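PDB 1JER: cucumber peeling cupredoxin from Cucumis sativus, which binds a single copper ion in a cupredoxin fold and probably serves as an electron-transfer protein. Local coordinates for residues A46-E51 against V70-P75; D59-V64 against G99-I104; T4-G9 against A28-R33; E78-D81 against Y87-C90. All blocks are in the same frame, centred on the assembly; numbering follows the deposited sequence.

Contact 1 of 4, residues A46-E51 against V70-P75; sequences AHNVHE and VERTSP. With CU (copper (II) ion), chain B.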
# COMPACT_ATOMS: atom_id res chain seq x y z
N ALA A 46 -8.90 -9.95 13.55
CA ALA A 46 -10.31 -10.29 13.39
C ALA A 46 -10.74 -10.48 11.94
O ALA A 46 -11.71 -11.15 11.63
CB ALA A 46 -11.17 -9.14 13.97
N HIS A 47 -10.04 -9.80 11.02
CA HIS A 47 -10.49 -9.97 9.58
C HIS A 47 -9.21 -10.01 8.74
O HIS A 47 -8.10 -9.91 9.23
CB HIS A 47 -11.21 -8.60 9.21
CG HIS A 47 -12.46 -8.43 10.00
ND1 HIS A 47 -13.57 -9.21 9.78
CD2 HIS A 47 -12.76 -7.60 11.05
CE1 HIS A 47 -14.54 -8.86 10.64
NE2 HIS A 47 -14.07 -7.89 11.41
N ASN A 48 -9.40 -10.03 7.42
CA ASN A 48 -8.23 -9.90 6.54
C ASN A 48 -8.74 -9.27 5.23
O ASN A 48 -9.95 -8.94 5.17
CB ASN A 48 -7.52 -11.21 6.30
CG ASN A 48 -8.43 -12.29 5.73
OD1 ASN A 48 -8.24 -13.48 6.01
ND2 ASN A 48 -9.41 -11.91 4.99
N VAL A 49 -7.83 -9.08 4.30
CA VAL A 49 -8.21 -8.51 3.01
C VAL A 49 -7.53 -9.33 1.91
O VAL A 49 -6.32 -9.48 1.93
CB VAL A 49 -7.68 -7.06 2.87
CG1 VAL A 49 -8.19 -6.55 1.48
CG2 VAL A 49 -8.28 -6.18 3.96
N HIS A 50 -8.36 -9.86 1.01
CA HIS A 50 -7.83 -10.66 -0.09
C HIS A 50 -8.45 -10.22 -1.39
O HIS A 50 -9.65 -10.00 -1.51
CB HIS A 50 -8.20 -12.14 0.19
CG HIS A 50 -7.88 -13.09 -0.90
ND1 HIS A 50 -6.60 -13.41 -1.30
CD2 HIS A 50 -8.70 -13.85 -1.69
CE1 HIS A 50 -6.63 -14.28 -2.29
NE2 HIS A 50 -7.89 -14.56 -2.55
N GLU A 51 -7.61 -10.03 -2.43
CA GLU A 51 -8.20 -9.64 -3.72
C GLU A 51 -8.56 -10.86 -4.52
O GLU A 51 -7.82 -11.87 -4.49
CB GLU A 51 -7.16 -8.76 -4.46
CG GLU A 51 -7.75 -8.33 -5.81
CD GLU A 51 -6.80 -7.44 -6.59
OE1 GLU A 51 -5.67 -7.19 -6.18
OE2 GLU A 51 -7.23 -6.96 -7.67
N VAL A 70 -2.67 -15.81 6.61
CA VAL A 70 -1.34 -15.47 7.17
C VAL A 70 -1.30 -14.09 7.87
O VAL A 70 -1.04 -13.99 9.07
CB VAL A 70 -0.28 -15.51 6.07
CG1 VAL A 70 0.62 -14.28 6.07
CG2 VAL A 70 0.66 -16.71 6.21
N GLU A 71 -1.54 -13.02 7.11
CA GLU A 71 -1.43 -11.64 7.66
C GLU A 71 -2.81 -11.03 7.94
O GLU A 71 -3.64 -10.88 7.03
CB GLU A 71 -0.67 -10.73 6.70
CG GLU A 71 -0.99 -11.00 5.23
CD GLU A 71 -0.35 -9.98 4.29
OE1 GLU A 71 -0.51 -8.72 4.50
OE2 GLU A 71 0.36 -10.38 3.29
N ARG A 72 -2.99 -10.67 9.21
CA ARG A 72 -4.23 -10.05 9.71
C ARG A 72 -3.91 -8.72 10.37
O ARG A 72 -4.59 -8.29 11.29
CB ARG A 72 -4.92 -10.98 10.72
CG ARG A 72 -5.45 -12.27 10.08
CD ARG A 72 -6.76 -12.74 10.69
NE ARG A 72 -7.13 -14.11 10.29
CZ ARG A 72 -7.91 -14.91 11.01
NH1 ARG A 72 -8.43 -14.51 12.18
NH2 ARG A 72 -8.25 -16.16 10.65
N THR A 73 -2.81 -8.08 9.93
CA THR A 73 -2.48 -6.79 10.56
C THR A 73 -3.25 -5.69 9.78
O THR A 73 -3.54 -5.84 8.61
CB THR A 73 -0.97 -6.49 10.39
OG1 THR A 73 -0.63 -6.68 9.01
CG2 THR A 73 -0.19 -7.54 11.18
N SER A 74 -3.55 -4.65 10.49
CA SER A 74 -4.32 -3.51 9.95
C SER A 74 -3.50 -2.26 10.28
O SER A 74 -2.83 -2.29 11.33
CB SER A 74 -5.68 -3.47 10.63
OG SER A 74 -6.38 -2.22 10.39
N PRO A 75 -3.55 -1.25 9.47
CA PRO A 75 -4.36 -1.18 8.26
C PRO A 75 -3.67 -1.86 7.07
O PRO A 75 -2.44 -1.96 7.05
CB PRO A 75 -4.33 0.36 7.94
CG PRO A 75 -2.98 0.76 8.44
CD PRO A 75 -2.80 -0.00 9.75
CU CU B . -13.84 -10.52 8.34
O HOH W 1 -5.06 -9.19 5.35

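Contact 2 of 4, residues D59-V64 against G99-I104; sequences DACNFV and GQKLSI. With CU (copper (II) ion), chain B.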
# COMPACT_ATOMS: atom_id res chain seq x y z
N ASP A 59 -18.47 -13.64 -6.16
CA ASP A 59 -19.88 -13.79 -5.88
C ASP A 59 -20.15 -15.00 -4.98
O ASP A 59 -21.01 -15.01 -4.11
CB ASP A 59 -20.75 -13.86 -7.13
CG ASP A 59 -20.94 -12.55 -7.86
OD1 ASP A 59 -20.64 -11.47 -7.32
OD2 ASP A 59 -21.43 -12.58 -9.04
N ALA A 60 -19.41 -16.07 -5.23
CA ALA A 60 -19.72 -17.28 -4.46
C ALA A 60 -18.92 -17.30 -3.15
O ALA A 60 -19.06 -18.33 -2.45
CB ALA A 60 -19.20 -18.48 -5.30
N CYS A 61 -18.08 -16.32 -2.87
CA CYS A 61 -17.16 -16.40 -1.72
C CYS A 61 -16.39 -17.71 -1.77
O CYS A 61 -16.27 -18.41 -0.76
CB CYS A 61 -17.83 -16.21 -0.38
SG CYS A 61 -18.64 -14.57 -0.23
N ASN A 62 -15.88 -18.05 -2.95
CA ASN A 62 -15.15 -19.33 -3.11
C ASN A 62 -13.67 -19.04 -3.10
O ASN A 62 -13.15 -18.32 -3.93
CB ASN A 62 -15.59 -19.94 -4.47
CG ASN A 62 -14.90 -21.29 -4.67
OD1 ASN A 62 -15.58 -22.27 -5.02
ND2 ASN A 62 -13.61 -21.33 -4.46
N PHE A 63 -12.96 -19.52 -2.06
CA PHE A 63 -11.57 -19.05 -1.89
C PHE A 63 -10.56 -20.10 -2.28
O PHE A 63 -9.44 -20.09 -1.78
CB PHE A 63 -11.36 -18.79 -0.35
CG PHE A 63 -12.41 -17.83 0.16
CD1 PHE A 63 -12.81 -16.76 -0.64
CD2 PHE A 63 -13.00 -18.00 1.39
CE1 PHE A 63 -13.78 -15.89 -0.16
CE2 PHE A 63 -13.94 -17.11 1.88
CZ PHE A 63 -14.35 -16.06 1.08
N VAL A 64 -11.01 -21.04 -3.12
CA VAL A 64 -10.08 -22.13 -3.47
C VAL A 64 -8.83 -21.60 -4.04
O VAL A 64 -7.72 -22.12 -3.85
CB VAL A 64 -10.81 -23.20 -4.27
CG1 VAL A 64 -10.73 -23.02 -5.75
CG2 VAL A 64 -10.65 -24.59 -3.77
N GLY A 99 -21.58 -10.36 3.67
CA GLY A 99 -21.50 -9.00 3.12
C GLY A 99 -20.19 -8.30 3.26
O GLY A 99 -20.05 -7.09 2.90
N GLN A 100 -19.16 -8.94 3.82
CA GLN A 100 -17.88 -8.24 3.95
C GLN A 100 -17.08 -8.52 2.66
O GLN A 100 -16.18 -9.34 2.62
CB GLN A 100 -17.05 -8.66 5.15
CG GLN A 100 -15.85 -7.79 5.42
CD GLN A 100 -15.10 -8.14 6.69
OE1 GLN A 100 -15.27 -9.24 7.23
NE2 GLN A 100 -14.31 -7.22 7.19
N LYS A 101 -17.49 -7.79 1.63
CA LYS A 101 -16.81 -7.96 0.30
C LYS A 101 -17.08 -6.63 -0.45
O LYS A 101 -18.04 -5.91 -0.12
CB LYS A 101 -17.54 -9.10 -0.44
CG LYS A 101 -19.03 -8.83 -0.62
CD LYS A 101 -19.79 -10.11 -0.93
CE LYS A 101 -19.16 -10.91 -2.04
NZ LYS A 101 -20.10 -12.00 -2.53
N LEU A 102 -16.17 -6.29 -1.34
CA LEU A 102 -16.25 -4.94 -1.97
C LEU A 102 -15.79 -5.10 -3.43
O LEU A 102 -14.83 -5.76 -3.73
CB LEU A 102 -15.19 -4.08 -1.21
CG LEU A 102 -14.89 -2.74 -1.93
CD1 LEU A 102 -15.99 -1.74 -1.61
CD2 LEU A 102 -13.54 -2.20 -1.40
N SER A 103 -16.60 -4.56 -4.35
CA SER A 103 -16.19 -4.58 -5.76
C SER A 103 -16.18 -3.13 -6.24
O SER A 103 -17.09 -2.36 -5.97
CB SER A 103 -17.17 -5.40 -6.61
OG SER A 103 -18.41 -4.81 -6.62
N ILE A 104 -15.07 -2.77 -6.90
CA ILE A 104 -14.99 -1.37 -7.33
C ILE A 104 -14.49 -1.31 -8.78
O ILE A 104 -13.85 -2.21 -9.27
CB ILE A 104 -14.02 -0.60 -6.46
CG1 ILE A 104 -12.58 -1.14 -6.49
CG2 ILE A 104 -14.51 -0.53 -5.01
CD1 ILE A 104 -11.56 -0.07 -6.15
CU CU B . -13.84 -10.52 8.34
O HOH W 2 -21.87 -10.91 -4.53

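Contact 3 of 4, residues T4-G9 against A28-R33; sequences TVHIVG and AGKTFR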
# COMPACT_ATOMS: atom_id res chain seq x y z
N THR A 4 -5.88 9.79 -4.40
CA THR A 4 -6.66 9.77 -3.14
C THR A 4 -6.42 8.46 -2.42
O THR A 4 -6.40 7.41 -3.03
CB THR A 4 -8.17 9.81 -3.56
OG1 THR A 4 -8.36 11.11 -4.17
CG2 THR A 4 -9.07 9.84 -2.34
N VAL A 5 -6.41 8.53 -1.08
CA VAL A 5 -6.40 7.22 -0.33
C VAL A 5 -7.82 7.11 0.22
O VAL A 5 -8.30 7.94 1.02
CB VAL A 5 -5.39 7.30 0.82
CG1 VAL A 5 -5.43 5.97 1.62
CG2 VAL A 5 -3.98 7.53 0.27
N HIS A 6 -8.58 6.16 -0.30
CA HIS A 6 -10.01 6.10 0.14
C HIS A 6 -10.06 5.20 1.40
O HIS A 6 -9.39 4.17 1.40
CB HIS A 6 -10.81 5.41 -0.95
CG HIS A 6 -10.72 6.08 -2.28
ND1 HIS A 6 -11.61 7.10 -2.63
CD2 HIS A 6 -9.90 5.84 -3.33
CE1 HIS A 6 -11.31 7.48 -3.88
NE2 HIS A 6 -10.29 6.75 -4.32
N ILE A 7 -10.86 5.58 2.35
CA ILE A 7 -10.98 4.75 3.58
C ILE A 7 -12.23 3.89 3.42
O ILE A 7 -13.32 4.38 3.34
CB ILE A 7 -11.17 5.68 4.80
CG1 ILE A 7 -9.97 6.65 4.99
CG2 ILE A 7 -11.24 4.77 6.06
CD1 ILE A 7 -8.65 5.88 5.11
N VAL A 8 -11.99 2.58 3.23
CA VAL A 8 -13.10 1.68 2.93
C VAL A 8 -14.13 1.75 4.05
O VAL A 8 -13.79 1.56 5.22
CB VAL A 8 -12.58 0.24 2.77
CG1 VAL A 8 -13.75 -0.73 2.63
CG2 VAL A 8 -11.67 0.13 1.56
N GLY A 9 -15.37 2.06 3.70
CA GLY A 9 -16.43 2.19 4.70
C GLY A 9 -16.37 3.46 5.52
O GLY A 9 -17.13 3.56 6.51
N ALA A 28 -20.38 2.98 -4.50
CA ALA A 28 -21.10 3.75 -5.56
C ALA A 28 -21.08 5.23 -5.31
O ALA A 28 -21.43 6.04 -6.21
CB ALA A 28 -22.55 3.23 -5.61
N GLY A 29 -20.70 5.73 -4.13
CA GLY A 29 -20.60 7.15 -3.91
C GLY A 29 -19.25 7.74 -4.24
O GLY A 29 -19.02 8.93 -4.00
N LYS A 30 -18.29 6.93 -4.71
CA LYS A 30 -16.92 7.43 -4.95
C LYS A 30 -16.54 7.20 -6.44
O LYS A 30 -17.15 6.40 -7.12
CB LYS A 30 -15.93 6.48 -4.20
CG LYS A 30 -16.28 6.33 -2.73
CD LYS A 30 -15.94 7.56 -1.95
CE LYS A 30 -16.14 7.33 -0.43
NZ LYS A 30 -15.36 8.39 0.29
N THR A 31 -15.44 7.87 -6.83
CA THR A 31 -14.84 7.56 -8.17
C THR A 31 -13.39 7.09 -7.89
O THR A 31 -12.71 7.79 -7.11
CB THR A 31 -14.80 8.83 -9.02
OG1 THR A 31 -16.14 9.13 -9.40
CG2 THR A 31 -14.00 8.64 -10.31
N PHE A 32 -13.01 5.95 -8.40
CA PHE A 32 -11.67 5.41 -8.07
C PHE A 32 -10.78 5.52 -9.32
O PHE A 32 -11.21 5.02 -10.36
CB PHE A 32 -11.84 3.90 -7.73
CG PHE A 32 -12.72 3.72 -6.49
CD1 PHE A 32 -12.20 3.94 -5.23
CD2 PHE A 32 -14.05 3.36 -6.63
CE1 PHE A 32 -13.01 3.79 -4.11
CE2 PHE A 32 -14.88 3.23 -5.51
CZ PHE A 32 -14.35 3.45 -4.25
N ARG A 33 -9.62 6.11 -9.19
CA ARG A 33 -8.73 6.27 -10.38
C ARG A 33 -7.41 5.55 -10.16
O ARG A 33 -6.94 5.45 -9.01
CB ARG A 33 -8.42 7.76 -10.53
CG ARG A 33 -9.66 8.60 -10.83
CD ARG A 33 -9.26 10.07 -11.01
NE ARG A 33 -10.45 10.89 -11.27
CZ ARG A 33 -11.02 11.01 -12.46
NH1 ARG A 33 -10.70 10.18 -13.46
NH2 ARG A 33 -11.91 11.98 -12.72
O HOH W 3 -12.71 8.70 -0.71
O HOH W 4 -12.72 7.63 1.97

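Contact 4 of 4, residues E78-D81 against Y87-C90; sequences ERLD and YFVC. With CU (copper (II) ion), chain B.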
# COMPACT_ATOMS: atom_id res chain seq x y z
N GLU A 78 -4.21 -0.97 -0.18
CA GLU A 78 -3.97 -1.62 -1.49
C GLU A 78 -3.95 -0.53 -2.57
O GLU A 78 -4.81 0.32 -2.57
CB GLU A 78 -5.20 -2.54 -1.80
CG GLU A 78 -5.21 -3.75 -0.82
CD GLU A 78 -4.25 -4.83 -1.29
OE1 GLU A 78 -3.92 -4.87 -2.50
OE2 GLU A 78 -3.86 -5.69 -0.46
N ARG A 79 -2.95 -0.62 -3.45
CA ARG A 79 -2.84 0.36 -4.53
C ARG A 79 -3.71 -0.08 -5.70
O ARG A 79 -3.75 -1.25 -6.05
CB ARG A 79 -1.38 0.53 -5.03
CG ARG A 79 -1.23 1.91 -5.71
CD ARG A 79 0.23 2.27 -6.01
NE ARG A 79 0.50 3.69 -5.66
CZ ARG A 79 0.44 4.68 -6.54
NH1 ARG A 79 0.68 4.43 -7.83
NH2 ARG A 79 0.17 5.94 -6.17
N LEU A 80 -4.36 0.91 -6.33
CA LEU A 80 -5.20 0.52 -7.51
C LEU A 80 -4.34 0.87 -8.76
O LEU A 80 -4.24 2.02 -9.14
CB LEU A 80 -6.48 1.36 -7.45
CG LEU A 80 -7.30 1.13 -6.15
CD1 LEU A 80 -8.52 2.01 -6.10
CD2 LEU A 80 -7.67 -0.32 -6.00
N ASP A 81 -3.73 -0.16 -9.28
CA ASP A 81 -2.75 -0.16 -10.32
C ASP A 81 -3.32 -0.40 -11.72
O ASP A 81 -2.57 -0.16 -12.68
CB ASP A 81 -1.88 -1.52 -10.11
CG ASP A 81 -0.95 -1.26 -8.95
OD1 ASP A 81 -0.49 -0.09 -8.84
OD2 ASP A 81 -0.73 -2.19 -8.15
N TYR A 87 -12.01 -6.86 -6.96
CA TYR A 87 -12.91 -7.53 -5.99
C TYR A 87 -12.08 -7.85 -4.74
O TYR A 87 -11.04 -8.51 -4.83
CB TYR A 87 -13.22 -8.94 -6.65
CG TYR A 87 -14.01 -8.74 -7.94
CD1 TYR A 87 -15.29 -8.23 -7.90
CD2 TYR A 87 -13.42 -9.02 -9.16
CE1 TYR A 87 -16.02 -8.03 -9.07
CE2 TYR A 87 -14.14 -8.83 -10.34
CZ TYR A 87 -15.42 -8.34 -10.27
OH TYR A 87 -16.13 -8.13 -11.45
N PHE A 88 -12.58 -7.44 -3.58
CA PHE A 88 -11.78 -7.74 -2.34
C PHE A 88 -12.76 -8.38 -1.35
O PHE A 88 -13.92 -7.97 -1.25
CB PHE A 88 -11.32 -6.42 -1.73
CG PHE A 88 -10.37 -5.63 -2.62
CD1 PHE A 88 -9.02 -5.89 -2.59
CD2 PHE A 88 -10.91 -4.66 -3.49
CE1 PHE A 88 -8.15 -5.21 -3.44
CE2 PHE A 88 -10.03 -4.01 -4.34
CZ PHE A 88 -8.69 -4.25 -4.28
N VAL A 89 -12.23 -9.33 -0.56
CA VAL A 89 -13.15 -9.94 0.42
C VAL A 89 -12.34 -10.18 1.71
O VAL A 89 -11.14 -10.10 1.72
CB VAL A 89 -13.61 -11.34 -0.07
CG1 VAL A 89 -14.40 -11.20 -1.38
CG2 VAL A 89 -12.39 -12.22 -0.32
N CYS A 90 -13.10 -10.53 2.74
CA CYS A 90 -12.49 -11.04 3.97
C CYS A 90 -12.74 -12.57 3.94
O CYS A 90 -13.87 -12.98 3.65
CB CYS A 90 -13.29 -10.48 5.19
SG CYS A 90 -12.58 -11.24 6.71
CU CU B . -13.84 -10.52 8.34

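Contact 1 of 4, residues A46-E51 against V70-P75
The backbones of 46-51 and 70-75 come nearest at Asn48 and Arg72, whose CA atoms are 5.1 Å apart, and no direct hydrogen bond joins them. Water 1 spans the gap instead. It accepts from Val49 N at 3.0 Å and donates to Glu71 O at 2.8 Å, so a loop amide and a loop carbonyl share one water bridge.

Arg72 makes most of the side-chain contact. Its aliphatic part runs alongside the carbonyl of His47, with Arg72 CD 3.5 Å from His47 O. The chain bends at chi2 (-144°) as it passes this oxygen. The charged end is then held by other partners: NE forms a salt bridge with Asp69, and NH1 bonds to the backbone oxygen of Asn45. Asn48 adds a lighter touch, its CB lying 4.0 Å from Glu71 O.

CB of His47 points away from 70-75, and the ring reaches the metal. CG stands anti to the carbonyl carbon (chi1 -67°), and ND1 binds the copper ion at 2.0 Å. Cys90, His95 and Gln100 complete the site. The ring of His47 also meets that of His95. Glu71 forms a salt bridge, and Thr73 a hydrogen bond, with Arg79 of the second subunit.

The residue that ligates copper through its ring thus packs its backbone against an arginine chain whose charge is paired with Asp69. The positive charge of Arg72 is therefore likely to be partly offset, and its grip on Asn45 ties the loop to the residues leading into the histidine ligand.

Contact 2 of 4, residues D59-V64 against G99-I104
Lys101 reaches from its strand to the end of helix 55-60, and its amino group makes the close part of this contact. Lys101 NZ lies 3.7 Å from Cys61 SG and 3.5 Å from Asp59 O. The amine bonds to the backbone oxygen of Phe58 and makes a cation-pi contact with the ring of that residue. CG of Lys101 sits between the backbone N and the carbonyl carbon (chi1 57°), and a bend at chi3 (-49°) carries the amine to the helix end. Carbonyls at a helix C-terminus would probably favour such a charge.

The other side is looser and wet. Asp59 OD1 is 4.8 Å from Lys101 NZ, too far to pair directly. Water 2 joins them, donating to OD1 at 3.1 Å and accepting from NZ at 2.9 Å. The other carboxylate oxygen of Asp59 forms a salt bridge with Lys55.

Cys61 follows the last helical turn, with positive phi and two bonds back into it, a Schellman motif. Its sulfur is bonded to Cys96. Next to Lys101, Gln100 centres an inverse gamma turn and binds copper through OE1 at 2.2 Å. A glutamine as the fourth ligand is characteristic of the stellacyanin copper site.

Contact 3 of 4, residues T4-G9 against A28-R33
The imidazole of His6 lies under the edge of the Phe32 ring in a T-shaped (edge-to-face) pair. The centroids are 4.6 Å apart and the planes stand at 62°. Phe32 CD1 comes over one face of the imidazole, 3.5 Å from His6 NE2, and sits toward its rim. Thr4 CG2 covers the opposite face, so the histidine is held between a methyl and an aromatic edge. CG of His6 is anti to the carbonyl carbon (chi1 -58°), which sends the ring across to the second segment. There CE1 approaches Thr31 O at 3.5 Å.

The contact joins two edges of the cupredoxin beta-sandwich. Strand 5-7 borders one sheet, and strand 32-33 borders the other, next to strand 101-107. Phe32 also packs on Leu38 and Ile104 between the sheets.

Both ring nitrogens of His6 have partners. NE2 bonds to Asp36, which also receives the backbone N of Arg33. ND1 is 2.7 Å from water 3, and this water accepts from Lys30 NZ at 2.8 Å. Replacing His6 by an alanine would probably leave the Phe32 edge without its facing ring and break the links to Asp36 and water 3. Water 4 makes a second bridge, accepting from Ile7 N at 2.8 Å and from Lys30 NZ at 3.2 Å.

Contact 4 of 4, residues E78-D81 against Y87-C90
Phe88 meets Glu78 and Leu80 at the outer end of its ring. Two carbons make the touch: Phe88 CE1 lies 4.2 Å from Glu78 CG, and Phe88 CZ lies 4.4 Å from Leu80 CD2. The nearest approaches are between carbons, and no hydrogen bond crosses the contact. Both partners approach the ring obliquely.

The side chains of Glu78 and Phe88 run antiparallel past one another. The glutamate bends at chi2 (-81°). Its methylene CG makes the closest approach, and the carboxylate lies beside it off the CE1 end of the ring. The carboxylate and ring planes are 49° apart. Leu80 sends its CD2 methyl to the ring from the next residue but one along the chain.

Further out, the backbones are well separated, with Glu78 CA 10.0 Å from Phe88 CA, and the side chains fill the distance. Each strand is fixed in its own sheet. By backbone hydrogen bonds Glu78 is joined to Leu38, and Phe88 to Leu102. The side chain of Leu38 packs on both Phe88 and Leu80, and Ile104 packs on Leu80. This is the core between the two sheets of the cupredoxin sandwich. Toward the second subunit, Arg79, whose CB points away from 87-90, forms a salt bridge with Glu71 of that subunit.

Two residues beyond Phe88, Cys90 binds copper through SG at 2.2 Å. The strand that carries the thiolate ligand is therefore packed through Phe88 against the facing sheet mainly by van der Waals contact, which depends on shape more than on direction.

In the fold
The copper ion links three of the contacts. Contact 1 supplies His47, contact 2 Gln100 and contact 4 Cys90. His47 ND1 and Gln100 OE1 lie 3.1 Å apart at the metal, although the centres of contacts 1 and 2 are 14 Å apart. Strand 84-89 of contact 4 runs between strands 50-52 and 101-107, and probable hydrogen bonds join it to both: His50 O to Val89 N at 2.8 Å and Leu102 N to Phe88 O at 2.8 Å. Contact 3 lies away from the copper, its centre 19 Å from that of contact 1. It reaches the others through the core, where Phe32 CB lies 4.2 Å from Leu80 CD1.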